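Local structure of MdbA protein (Corynebacterium matruchotii ATCC 14266, 6BO0) at residues Y98-D103 and Y154-F158; R77-F81 and A162-K168. The protein probably catalyses thiol-disulfide exchange, as a DsbA-like oxidoreductase of the thioredoxin superfamily that would form disulfide bonds in exported proteins. All blocks are in the same frame, centred on the assembly; numbering follows the deposited sequence.

Interaction 1 of 2, residues Y98-D103 and Y154-F158; sequences YTIAKD and YSDEF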
ATOM      1  N   TYR A  98       3.722  -4.694   3.704  1.00  9.92           N
ATOM      2  CA  TYR A  98       2.921  -5.115   4.853  1.00 10.48           C
ATOM      3  C   TYR A  98       3.753  -5.185   6.114  1.00 10.36           C
ATOM      4  O   TYR A  98       3.308  -4.812   7.200  1.00 11.36           O
ATOM      5  CB  TYR A  98       2.264  -6.471   4.562  1.00 11.43           C
ATOM      6  CG  TYR A  98       1.516  -7.055   5.717  1.00 11.66           C
ATOM      7  CD1 TYR A  98       0.240  -6.623   6.033  1.00 13.82           C
ATOM      8  CD2 TYR A  98       2.099  -8.035   6.516  1.00 13.32           C
ATOM      9  CE1 TYR A  98      -0.437  -7.134   7.128  1.00 15.24           C
ATOM     10  CE2 TYR A  98       1.429  -8.547   7.602  1.00 15.20           C
ATOM     11  CZ  TYR A  98       0.152  -8.092   7.896  1.00 15.28           C
ATOM     12  OH  TYR A  98      -0.519  -8.626   8.977  1.00 18.51           O
ATOM     13  N   THR A  99       4.970  -5.675   5.978  1.00 10.35           N
ATOM     14  CA  THR A  99       5.896  -5.780   7.105  1.00 10.54           C
ATOM     15  C   THR A  99       6.170  -4.397   7.694  1.00 10.96           C
ATOM     16  O   THR A  99       6.171  -4.201   8.922  1.00 11.84           O
ATOM     17  CB  THR A  99       7.218  -6.432   6.661  1.00 11.06           C
ATOM     18  OG1 THR A  99       6.960  -7.712   6.092  1.00 11.74           O
ATOM     19  CG2 THR A  99       8.178  -6.596   7.819  1.00 11.85           C
ATOM     20  N   ILE A 100       6.388  -3.421   6.804  1.00 10.49           N
ATOM     21  CA  ILE A 100       6.596  -2.048   7.255  1.00 10.55           C
ATOM     22  C   ILE A 100       5.310  -1.493   7.904  1.00 11.36           C
ATOM     23  O   ILE A 100       5.362  -0.847   8.952  1.00 12.27           O
ATOM     24  CB  ILE A 100       7.064  -1.163   6.086  1.00 10.34           C
ATOM     25  CG1 ILE A 100       8.382  -1.680   5.513  1.00 11.15           C
ATOM     26  CG2 ILE A 100       7.179   0.274   6.474  1.00 12.36           C
ATOM     27  CD1 ILE A 100       8.786  -1.045   4.205  1.00 11.81           C
ATOM     28  N   ALA A 101       4.169  -1.754   7.282  1.00 10.69           N
ATOM     29  CA  ALA A 101       2.900  -1.284   7.837  1.00 11.80           C
ATOM     30  C   ALA A 101       2.672  -1.806   9.241  1.00 12.08           C
ATOM     31  O   ALA A 101       2.148  -1.078  10.089  1.00 13.54           O
ATOM     32  CB  ALA A 101       1.741  -1.697   6.954  1.00 11.68           C
ATOM     33  N   LYS A 102       2.993  -3.073   9.459  1.00 12.56           N
ATOM     34  CA  LYS A 102       2.700  -3.719  10.725  1.00 14.39           C
ATOM     35  C   LYS A 102       3.709  -3.345  11.817  1.00 14.17           C
ATOM     36  O   LYS A 102       3.327  -3.139  12.977  1.00 16.68           O
ATOM     37  CB  LYS A 102       2.663  -5.241  10.542  1.00 14.34           C
ATOM     38  CG  LYS A 102       2.105  -5.975  11.756  1.00 17.73           C
ATOM     39  CD  LYS A 102       2.002  -7.467  11.537  1.00 18.65           C
ATOM     40  CE  LYS A 102       1.359  -8.079  12.756  1.00 25.66           C
ATOM     41  NZ  LYS A 102       1.095  -9.523  12.674  1.00 24.88           N
ATOM     42  N   ASP A 103       4.996  -3.257  11.453  1.00 14.76           N
ATOM     43  CA  ASP A 103       6.084  -3.117  12.445  1.00 16.32           C
ATOM     44  C   ASP A 103       6.780  -1.792  12.486  1.00 16.93           C
ATOM     45  O   ASP A 103       7.621  -1.570  13.369  1.00 22.12           O
ATOM     46  CB  ASP A 103       7.237  -4.056  12.143  1.00 17.86           C
ATOM     47  CG  ASP A 103       6.951  -5.450  12.448  1.00 19.24           C
ATOM     48  OD1 ASP A 103       5.802  -5.842  12.692  1.00 19.90           O
ATOM     49  OD2 ASP A 103       7.948  -6.222  12.445  1.00 24.50           O
ATOM     50  N   TYR A 154       6.593 -12.413   7.279  1.00 11.87           N
ATOM     51  CA  TYR A 154       5.162 -12.249   7.086  1.00 11.49           C
ATOM     52  C   TYR A 154       4.667 -12.725   5.728  1.00 12.15           C
ATOM     53  O   TYR A 154       3.522 -12.398   5.348  1.00 12.58           O
ATOM     54  CB  TYR A 154       4.746 -10.799   7.323  1.00 12.30           C
ATOM     55  CG  TYR A 154       4.960 -10.313   8.743  1.00 13.22           C
ATOM     56  CD1 TYR A 154       4.522 -11.029   9.854  1.00 20.03           C
ATOM     57  CD2 TYR A 154       5.556  -9.098   8.961  1.00 14.36           C
ATOM     58  CE1 TYR A 154       4.704 -10.518  11.140  1.00 22.10           C
ATOM     59  CE2 TYR A 154       5.719  -8.573  10.211  1.00 17.22           C
ATOM     60  CZ  TYR A 154       5.313  -9.287  11.303  1.00 18.86           C
ATOM     61  OH  TYR A 154       5.490  -8.734  12.546  1.00 23.79           O
ATOM     62  N   SER A 155       5.449 -13.495   4.980  1.00 12.11           N
ATOM     63  CA  SER A 155       4.977 -13.956   3.680  1.00 13.02           C
ATOM     64  C   SER A 155       3.682 -14.717   3.727  1.00 14.09           C
ATOM     65  O   SER A 155       2.775 -14.490   2.926  1.00 14.93           O
ATOM     66  CB  SER A 155       6.052 -14.783   2.997  1.00 13.81           C
ATOM     67  OG  SER A 155       7.163 -13.956   2.659  1.00 14.60           O
ATOM     68  N   ASP A 156       3.555 -15.626   4.675  1.00 14.41           N
ATOM     69  CA  ASP A 156       2.342 -16.412   4.755  1.00 16.20           C
ATOM     70  C   ASP A 156       1.167 -15.584   5.276  1.00 15.14           C
ATOM     71  O   ASP A 156       0.041 -15.720   4.791  1.00 16.96           O
ATOM     72  CB  ASP A 156       2.604 -17.652   5.593  1.00 21.20           C
ATOM     73  CG  ASP A 156       3.512 -18.671   4.869  1.00 24.65           C
ATOM     74  OD1 ASP A 156       3.756 -18.533   3.641  1.00 31.12           O
ATOM     75  OD2 ASP A 156       3.971 -19.618   5.527  1.00 35.80           O
ATOM     76  N   GLU A 157       1.420 -14.719   6.251  1.00 14.31           N
ATOM     77  CA  GLU A 157       0.394 -13.811   6.743  1.00 14.79           C
ATOM     78  C   GLU A 157      -0.126 -12.939   5.598  1.00 13.96           C
ATOM     79  O   GLU A 157      -1.335 -12.729   5.448  1.00 14.07           O
ATOM     80  CB  GLU A 157       0.991 -12.982   7.847  1.00 15.91           C
ATOM     81  CG  GLU A 157       0.028 -12.100   8.611  1.00 19.18           C
ATOM     82  CD  GLU A 157       0.609 -11.662   9.951  1.00 19.68           C
ATOM     83  OE1 GLU A 157       1.045 -12.527  10.735  1.00 24.70           O
ATOM     84  OE2 GLU A 157       0.616 -10.472  10.253  1.00 21.55           O
ATOM     85  N   PHE A 158       0.787 -12.458   4.759  1.00 12.74           N
ATOM     86  CA  PHE A 158       0.406 -11.630   3.637  1.00 12.64           C
ATOM     87  C   PHE A 158      -0.433 -12.403   2.618  1.00 13.38           C
ATOM     88  O   PHE A 158      -1.366 -11.862   2.044  1.00 13.21           O
ATOM     89  CB  PHE A 158       1.627 -10.997   2.955  1.00 13.78           C
ATOM     90  CG  PHE A 158       1.209 -10.177   1.759  1.00 12.15           C
ATOM     91  CD1 PHE A 158       0.629  -8.923   1.939  1.00 13.13           C
ATOM     92  CD2 PHE A 158       1.244 -10.711   0.487  1.00 13.40           C
ATOM     93  CE1 PHE A 158       0.128  -8.217   0.858  1.00 13.80           C
ATOM     94  CE2 PHE A 158       0.736 -10.007  -0.598  1.00 13.19           C
ATOM     95  CZ  PHE A 158       0.173  -8.762  -0.402  1.00 13.81           C
TER
HETATM   96  O   HOH W   1       8.092 -10.309   6.108  1.00 12.33           O
HETATM   97  O   HOH W   2       3.534 -10.109  14.232  1.00 40.87           O
HETATM   98  O   HOH W   3       2.253 -12.140  13.275  1.00 47.37           O

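Interaction 2 of 2, residues R77-F81 and A162-K168; sequences RTMNF and ADDNAKK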
ATOM      1  N   ARG A  77      -6.003  -2.085   0.892  1.00 10.88           N
ATOM      2  CA  ARG A  77      -6.366  -3.493   0.811  1.00 10.85           C
ATOM      3  C   ARG A  77      -5.614  -4.139  -0.351  1.00 10.46           C
ATOM      4  O   ARG A  77      -6.062  -4.178  -1.480  1.00 11.37           O
ATOM      5  CB  ARG A  77      -7.884  -3.620   0.683  1.00 11.13           C
ATOM      6  CG  ARG A  77      -8.599  -3.189   1.948  1.00 11.80           C
ATOM      7  CD  ARG A  77     -10.075  -3.514   1.931  1.00 12.26           C
ATOM      8  NE  ARG A  77     -10.758  -3.135   3.174  1.00 12.92           N
ATOM      9  CZ  ARG A  77     -10.708  -3.809   4.300  1.00 13.34           C
ATOM     10  NH1 ARG A  77     -10.015  -4.941   4.376  1.00 13.72           N
ATOM     11  NH2 ARG A  77     -11.360  -3.369   5.362  1.00 15.45           N
ATOM     12  N   THR A  78      -4.425  -4.632  -0.021  1.00 10.60           N
ATOM     13  CA  THR A  78      -3.533  -5.179  -1.015  1.00 10.74           C
ATOM     14  C   THR A  78      -3.987  -6.554  -1.462  1.00 10.79           C
ATOM     15  O   THR A  78      -4.449  -7.347  -0.653  1.00 11.42           O
ATOM     16  CB  THR A  78      -2.102  -5.239  -0.475  1.00 11.71           C
ATOM     17  OG1 THR A  78      -1.795  -4.008   0.172  1.00 12.66           O
ATOM     18  CG2 THR A  78      -1.073  -5.513  -1.592  1.00 11.88           C
ATOM     19  N   MET A  79      -3.828  -6.789  -2.771  1.00 11.09           N
ATOM     20  CA  MET A  79      -4.163  -8.044  -3.431  0.70 11.96           C
ATOM     21  C   MET A  79      -2.953  -8.536  -4.223  1.00 11.73           C
ATOM     22  O   MET A  79      -1.954  -7.830  -4.370  1.00 12.20           O
ATOM     23  CB  MET A  79      -5.404  -7.875  -4.324  0.70 14.75           C
ATOM     24  CG  MET A  79      -6.658  -7.527  -3.489  0.70 15.27           C
ATOM     25  SD  MET A  79      -8.203  -7.593  -4.363  0.70 17.19           S
ATOM     26  CE  MET A  79      -7.735  -6.458  -5.564  0.70 12.45           C
ATOM     27  N   ASN A  80      -3.050  -9.773  -4.709  1.00 11.51           N
ATOM     28  CA  ASN A  80      -1.921 -10.376  -5.415  1.00 11.84           C
ATOM     29  C   ASN A  80      -2.300 -11.184  -6.631  1.00 12.14           C
ATOM     30  O   ASN A  80      -1.527 -12.030  -7.079  1.00 13.50           O
ATOM     31  CB  ASN A  80      -1.102 -11.242  -4.448  1.00 12.43           C
ATOM     32  CG  ASN A  80      -1.883 -12.446  -3.976  1.00 13.79           C
ATOM     33  OD1 ASN A  80      -3.003 -12.654  -4.438  1.00 14.27           O
ATOM     34  ND2 ASN A  80      -1.324 -13.234  -3.066  1.00 13.78           N
ATOM     35  N   PHE A  81      -3.438 -10.875  -7.233  1.00 13.10           N
ATOM     36  CA  PHE A  81      -3.893 -11.634  -8.409  0.60 14.28           C
ATOM     37  C   PHE A  81      -2.962 -11.567  -9.616  1.00 14.12           C
ATOM     38  O   PHE A  81      -2.929 -12.498 -10.422  1.00 15.35           O
ATOM     39  CB  PHE A  81      -5.301 -11.186  -8.846  0.60 17.55           C
ATOM     40  CG  PHE A  81      -6.435 -11.867  -8.104  0.60 20.00           C
ATOM     41  CD1 PHE A  81      -6.288 -12.332  -6.799  0.60 21.95           C
ATOM     42  CD2 PHE A  81      -7.676 -12.023  -8.726  0.60 23.47           C
ATOM     43  CE1 PHE A  81      -7.342 -12.970  -6.147  0.60 24.42           C
ATOM     44  CE2 PHE A  81      -8.724 -12.648  -8.077  0.60 27.03           C
ATOM     45  CZ  PHE A  81      -8.561 -13.122  -6.789  0.60 24.87           C
ATOM     46  N   ALA A 162      -4.048 -10.928   1.338  1.00 11.47           N
ATOM     47  CA  ALA A 162      -4.419 -10.757  -0.063  1.00 12.22           C
ATOM     48  C   ALA A 162      -5.682 -11.558  -0.406  1.00 12.08           C
ATOM     49  O   ALA A 162      -6.597 -11.045  -1.062  1.00 13.05           O
ATOM     50  CB  ALA A 162      -3.254 -11.186  -0.938  1.00 12.87           C
ATOM     51  N   ASP A 163      -5.733 -12.806   0.048  1.00 13.33           N
ATOM     52  CA  ASP A 163      -6.917 -13.618  -0.207  1.00 14.04           C
ATOM     53  C   ASP A 163      -8.158 -13.010   0.453  1.00 14.09           C
ATOM     54  O   ASP A 163      -9.245 -12.984  -0.141  1.00 15.15           O
ATOM     55  CB  ASP A 163      -6.719 -15.038   0.333  1.00 15.70           C
ATOM     56  CG  ASP A 163      -5.727 -15.867  -0.457  1.00 17.83           C
ATOM     57  OD1 ASP A 163      -5.359 -15.506  -1.586  1.00 20.06           O
ATOM     58  OD2 ASP A 163      -5.362 -16.965   0.055  1.00 21.25           O
ATOM     59  N   ASP A 164      -7.987 -12.526   1.682  1.00 13.35           N
ATOM     60  CA  ASP A 164      -9.088 -11.930   2.413  1.00 14.34           C
ATOM     61  C   ASP A 164      -9.600 -10.661   1.735  1.00 14.11           C
ATOM     62  O   ASP A 164     -10.810 -10.419   1.685  1.00 14.24           O
ATOM     63  CB  ASP A 164      -8.694 -11.647   3.866  1.00 15.39           C
ATOM     64  CG  ASP A 164      -8.581 -12.910   4.702  1.00 17.11           C
ATOM     65  OD1 ASP A 164      -9.006 -13.975   4.227  1.00 19.29           O
ATOM     66  OD2 ASP A 164      -8.097 -12.802   5.840  1.00 20.33           O
ATOM     67  N   ASN A 165      -8.692  -9.838   1.212  1.00 12.54           N
ATOM     68  CA  ASN A 165      -9.139  -8.652   0.488  1.00 12.41           C
ATOM     69  C   ASN A 165      -9.860  -9.005  -0.800  1.00 12.83           C
ATOM     70  O   ASN A 165     -10.870  -8.386  -1.109  1.00 13.88           O
ATOM     71  CB  ASN A 165      -7.972  -7.725   0.245  1.00 11.60           C
ATOM     72  CG  ASN A 165      -7.540  -7.022   1.509  1.00 11.78           C
ATOM     73  OD1 ASN A 165      -8.387  -6.669   2.341  1.00 13.05           O
ATOM     74  ND2 ASN A 165      -6.245  -6.816   1.676  1.00 11.54           N
ATOM     75  N   ALA A 166      -9.387 -10.014  -1.522  1.00 13.28           N
ATOM     76  CA  ALA A 166     -10.105 -10.468  -2.708  1.00 13.73           C
ATOM     77  C   ALA A 166     -11.520 -10.932  -2.347  1.00 14.04           C
ATOM     78  O   ALA A 166     -12.475 -10.638  -3.059  1.00 15.61           O
ATOM     79  CB  ALA A 166      -9.347 -11.573  -3.384  1.00 16.44           C
ATOM     80  N   LYS A 167     -11.657 -11.682  -1.252  1.00 15.25           N
ATOM     81  CA  LYS A 167     -12.967 -12.180  -0.811  1.00 16.22           C
ATOM     82  C   LYS A 167     -13.890 -11.015  -0.453  1.00 16.04           C
ATOM     83  O   LYS A 167     -15.072 -11.017  -0.802  1.00 17.66           O
ATOM     84  CB  LYS A 167     -12.796 -13.105   0.384  1.00 17.90           C
ATOM     85  CG  LYS A 167     -12.192 -14.453   0.013  1.00 23.67           C
ATOM     86  CD  LYS A 167     -11.844 -15.305   1.224  1.00 28.82           C
ATOM     87  CE  LYS A 167     -11.014 -16.506   0.782  1.00 35.12           C
ATOM     88  NZ  LYS A 167     -10.586 -17.389   1.900  1.00 37.83           N
ATOM     89  N   LYS A 168     -13.362 -10.020   0.256  1.00 15.12           N
ATOM     90  CA  LYS A 168     -14.150  -8.850   0.617  1.00 14.94           C
ATOM     91  C   LYS A 168     -14.585  -8.076  -0.620  1.00 14.58           C
ATOM     92  O   LYS A 168     -15.724  -7.623  -0.711  1.00 15.74           O
ATOM     93  CB  LYS A 168     -13.378  -7.946   1.584  1.00 15.96           C
ATOM     94  CG  LYS A 168     -14.204  -6.780   2.097  1.00 15.84           C
ATOM     95  CD  LYS A 168     -13.475  -5.953   3.146  1.00 18.03           C
ATOM     96  CE  LYS A 168     -14.213  -4.680   3.522  1.00 20.32           C
ATOM     97  NZ  LYS A 168     -15.613  -4.922   3.938  1.00 24.59           N
TER
HETATM   98  O   HOH W   4      -5.605 -11.056  -3.796  1.00 14.75           O
HETATM   99  O   HOH W   5      -5.301 -13.972  -3.820  1.00 21.36           O
HETATM  100  O   HOH W   6      -2.820 -15.307  -1.673  1.00 22.49           O

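Interaction 1 of 2, residues Y98-D103 and Y154-F158
Y98 and K102 of one helix meet on a single carboxylate oxygen, E157 OE2. The hydroxyl Y98 OH donates to E157 OE2 at 2.5 Å, on the anti lone pair of the carboxylate. K102 NZ reaches the same E157 OE2 at 2.6 Å on the syn side and forms a salt bridge. Two donors thus grip one oxygen, and the nearby ammonium probably stabilises its charge. The other oxygen, E157 OE1, is joined to K102 NZ through a water.

The Y154 ring lies beside K102 and Y98. With CG anti to its carbonyl carbon (chi1 -64°), it runs along helix 89-103, which brings the hydroxyl to D103. The extended chain of K102 passes over one face of the Y154 ring, with K102 CD 4.2 Å from the ring centroid in a CH-pi contact. Y98 turns its edge toward the Y154 face in an offset edge-to-face pair, the planes 86° apart. At the far end Y154 OH donates to D103 OD1 at 2.9 Å, using a syn lone pair. K148 also bonds Y154 OH and forms a salt bridge with D103 OD2. A water links T99 OG1 to Y154 N, and T99 OG1 also bonds T95 O.

Y154 is the N-cap residue of helix 155-172, so the contact joins the start of that helix to the last turns of helix 89-103. Helix 89-103 is among those between strand 72-78 and helix 155-172, consistent with the helical insertion of DsbA-family thioredoxin folds. Helix 143-151 packs against T99, and V23 of strand 20-24 touches Y98 and K102.

Interaction 2 of 2, residues R77-F81 and A162-K168
N165 takes chi1 -73°, with CG anti to its carbonyl carbon, and this carries its amide across to R77 and T78 of strand 72-78. R77 also has CG beside its backbone N (chi1 -68°), and its chain then runs extended to NE, which brings the guanidinium alongside the helix. The two flat groups are steeply turned against each other. R77 NH1 donates to N165 OD1 at 3.1 Å, with the oxygen in the guanidinium plane. On its other branch, N165 ND2 donates to the backbone T78 O at 3.0 Å in a nearly straight bond (167°). The amide is therefore used at both ends, which fixes its rotation. S26 OG adds a second bond to N165 OD1, and D42 forms a salt bridge with R77 NE.

K168 lays its aliphatic part over one face of the guanidinium, with K168 CD 3.7 Å above its centre. Its ammonium turns to a salt bridge with D172.

T78 O also receives a CA-H...O contact from A162, with A162 CA 3.5 Å away. A162 is small, consistent with the close approach here. N80 rests its amide on A162 CB, and N80 ND2 is bonded to N91 OD1. One water joins N80 ND2 to D163 OD1, and a separate, less certain water bridge runs from N80 OD1 to the same oxygen.

Helix 155-172 here packs on 72-78, an inner strand of the mixed sheet. Strand 72-78 pairs in parallel with strand 39-45, and helix 155-172 leads on to strand 181-184, consistent with the thioredoxin fold of DsbA-family proteins.

In the fold
Both interactions use helix 155-172, at its start in interaction 1 and further along in interaction 2. Interaction 1 sets helix against helix and is partly buried. Its chemistry is aromatic and ionic, with K102 and E157 on the exposed side, bridged by a water. Interaction 2 sets the helix against strand 72-78 and the residues that follow it, and is a buried contact. There an asparagine amide, an arginine guanidinium, a backbone carbonyl and an alanine methyl group do most of the work. The two meet where F158 CZ packs on T78 CG2 at 3.7 Å. Along the chain, interaction 1 is nested inside the loop closed by interaction 2. One helix is thus tied to both the helical region and the sheet.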